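Local coordinates for Fe2OG dioxygenase domain-containing protein (Pseudomonas putida, PDB 4J25), which probably hydroxylates prolyl residues, apparently of elongation factor Tu, as an iron(II)- and 2-oxoglutarate-dependent oxygenase, at residues H42-Q47 against V184-E189. Residues are numbered along the deposited sequence; the frame is centred on the assembly and turned at random.
Sequences HGWSQQ and VEHDVE
His-186 reaches from strand 185-188 to meet both Trp-44 and Gln-46 of strand 44-47. Its CD2 lies 3.4 Å from CH2 of Trp-44, at the far corner of the six-membered ring, and the two ring planes are inclined at 40°. The broad tryptophan supplies carbon for this contact, and histidine combines it with a nitrogen that accepts a bond. At the edge of the imidazole, close to its plane, Gln-46 NE2 donates a weak, bent hydrogen bond to His-186 NE2 (3.1 Å, 131° at the hydrogen). Glutamine suits the place because its extended chain, with CG anti to the backbone N (chi1 177°), carries the amide across. The same NE2 rests 3.4 Å from CG2 of Val-188, while OE1 is 3.9 Å from CG1, so the buried, apolar valine meets the amide with both methyls. Side chains alone bridge the 10.5 Å between strand axes. Met-178 of strand 176-179 touches both Trp-44 and Val-188, and Val-196 of strand 195-199 also packs on the valine, whose side chain is about 7 Å from the bound N-oxalylglycine and about 12 Å from the manganese. Gly-43, where positive phi would jam a side chain against O of His-42, leads from helix 32-42 into strand 44-47, which edges the larger sheet; strand 185-188 edges the smaller, so the contact joins the two jellyroll sheets along their borders.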
loop_
_atom_site.group_PDB
_atom_site.type_symbol
_atom_site.label_atom_id
_atom_site.label_comp_id
_atom_site.label_asym_id
_atom_site.label_seq_id
_atom_site.Cartn_x
_atom_site.Cartn_y
_atom_site.Cartn_z
ATOM N N HIS A 42 -9.029 -13.428 -5.300
ATOM C CA HIS A 42 -7.613 -13.717 -5.561
ATOM C C HIS A 42 -6.691 -13.450 -4.384
ATOM O O HIS A 42 -5.525 -13.836 -4.422
ATOM C CB HIS A 42 -7.075 -12.883 -6.735
ATOM C CG HIS A 42 -7.825 -13.061 -8.017
ATOM N ND1 HIS A 42 -8.496 -12.024 -8.630
ATOM C CD2 HIS A 42 -7.978 -14.136 -8.821
ATOM C CE1 HIS A 42 -9.059 -12.462 -9.741
ATOM N NE2 HIS A 42 -8.761 -13.741 -9.879
ATOM N N GLY A 43 -7.171 -12.766 -3.352
ATOM C CA GLY A 43 -6.311 -12.428 -2.229
ATOM C C GLY A 43 -5.493 -11.158 -2.431
ATOM O O GLY A 43 -4.730 -10.764 -1.553
ATOM N N TRP A 44 -5.622 -10.532 -3.596
ATOM C CA TRP A 44 -4.856 -9.318 -3.889
ATOM C C TRP A 44 -5.514 -8.496 -4.977
ATOM O O TRP A 44 -6.353 -8.996 -5.717
ATOM C CB TRP A 44 -3.416 -9.660 -4.293
ATOM C CG TRP A 44 -3.297 -10.347 -5.614
ATOM C CD1 TRP A 44 -3.576 -11.667 -5.891
ATOM C CD2 TRP A 44 -2.872 -9.762 -6.853
ATOM N NE1 TRP A 44 -3.349 -11.927 -7.216
ATOM C CE2 TRP A 44 -2.911 -10.783 -7.830
ATOM C CE3 TRP A 44 -2.461 -8.480 -7.231
ATOM C CZ2 TRP A 44 -2.556 -10.561 -9.159
ATOM C CZ3 TRP A 44 -2.088 -8.259 -8.561
ATOM C CH2 TRP A 44 -2.143 -9.293 -9.506
ATOM N N SER A 45 -5.117 -7.227 -5.079
ATOM C CA SER A 45 -5.675 -6.342 -6.077
ATOM C C SER A 45 -4.623 -5.297 -6.441
ATOM O O SER A 45 -3.794 -4.916 -5.612
ATOM C CB SER A 45 -6.927 -5.660 -5.543
ATOM O OG SER A 45 -7.617 -4.964 -6.562
ATOM N N GLN A 46 -4.642 -4.879 -7.693
ATOM C CA GLN A 46 -3.771 -3.808 -8.168
ATOM C C GLN A 46 -4.588 -2.795 -8.963
ATOM O O GLN A 46 -5.376 -3.169 -9.827
ATOM C CB GLN A 46 -2.648 -4.388 -9.013
ATOM C CG GLN A 46 -1.700 -3.323 -9.623
ATOM C CD GLN A 46 -0.588 -3.929 -10.468
ATOM O OE1 GLN A 46 0.018 -3.253 -11.284
ATOM N NE2 GLN A 46 -0.301 -5.201 -10.260
ATOM N N GLN A 47 -4.403 -1.507 -8.663
ATOM C CA GLN A 47 -5.175 -0.449 -9.299
ATOM C C GLN A 47 -4.245 0.628 -9.802
ATOM O O GLN A 47 -3.524 1.229 -9.013
ATOM C CB GLN A 47 -6.133 0.195 -8.302
ATOM C CG GLN A 47 -7.086 -0.781 -7.670
ATOM C CD GLN A 47 -8.050 -1.338 -8.674
ATOM O OE1 GLN A 47 -8.477 -0.636 -9.591
ATOM N NE2 GLN A 47 -8.380 -2.609 -8.533
ATOM N N VAL A 184 2.524 -19.228 -9.108
ATOM C CA VAL A 184 2.547 -18.035 -9.941
ATOM C C VAL A 184 3.311 -16.907 -9.241
ATOM O O VAL A 184 3.260 -16.742 -8.011
ATOM C CB VAL A 184 1.111 -17.606 -10.298
ATOM C CG1 VAL A 184 1.094 -16.233 -10.969
ATOM C CG2 VAL A 184 0.451 -18.685 -11.181
ATOM N N GLU A 185 4.031 -16.129 -10.032
ATOM C CA GLU A 185 4.692 -14.928 -9.528
ATOM C C GLU A 185 4.154 -13.735 -10.298
ATOM O O GLU A 185 3.823 -13.866 -11.465
ATOM C CB GLU A 185 6.210 -15.053 -9.678
ATOM C CG GLU A 185 6.774 -16.288 -8.995
ATOM C CD GLU A 185 8.279 -16.398 -9.090
ATOM O OE1 GLU A 185 8.915 -15.456 -9.607
ATOM O OE2 GLU A 185 8.827 -17.437 -8.644
ATOM N N HIS A 186 4.046 -12.580 -9.646
ATOM C CA HIS A 186 3.639 -11.347 -10.332
ATOM C C HIS A 186 4.477 -10.163 -9.860
ATOM O O HIS A 186 4.501 -9.872 -8.664
ATOM C CB HIS A 186 2.160 -11.051 -10.053
ATOM C CG HIS A 186 1.645 -9.815 -10.730
ATOM N ND1 HIS A 186 1.670 -9.657 -12.097
ATOM C CD2 HIS A 186 1.095 -8.679 -10.233
ATOM C CE1 HIS A 186 1.160 -8.486 -12.421
ATOM N NE2 HIS A 186 0.801 -7.871 -11.306
ATOM N N ASP A 187 5.163 -9.494 -10.796
ATOM C CA ASP A 187 5.904 -8.280 -10.504
ATOM C C ASP A 187 5.006 -7.045 -10.631
ATOM O O ASP A 187 4.235 -6.923 -11.575
ATOM C CB ASP A 187 7.091 -8.134 -11.461
ATOM C CG ASP A 187 8.197 -9.123 -11.164
ATOM O OD1 ASP A 187 8.009 -9.939 -10.245
ATOM O OD2 ASP A 187 9.249 -9.096 -11.841
ATOM N N VAL A 188 5.128 -6.125 -9.680
ATOM C CA VAL A 188 4.545 -4.802 -9.822
ATOM C C VAL A 188 5.641 -3.742 -9.933
ATOM O O VAL A 188 6.489 -3.629 -9.049
ATOM C CB VAL A 188 3.653 -4.465 -8.608
ATOM C CG1 VAL A 188 3.024 -3.070 -8.779
ATOM C CG2 VAL A 188 2.578 -5.493 -8.462
ATOM N N GLU A 189 5.637 -2.963 -11.009
ATOM C CA GLU A 189 6.539 -1.821 -11.109
ATOM C C GLU A 189 5.988 -0.701 -10.239
ATOM O O GLU A 189 4.800 -0.421 -10.281
ATOM C CB GLU A 189 6.708 -1.321 -12.554
ATOM C CG GLU A 189 7.436 -2.299 -13.456
ATOM C CD GLU A 189 7.866 -1.694 -14.786
ATOM O OE1 GLU A 189 7.986 -0.449 -14.879
ATOM O OE2 GLU A 189 8.087 -2.478 -15.741
#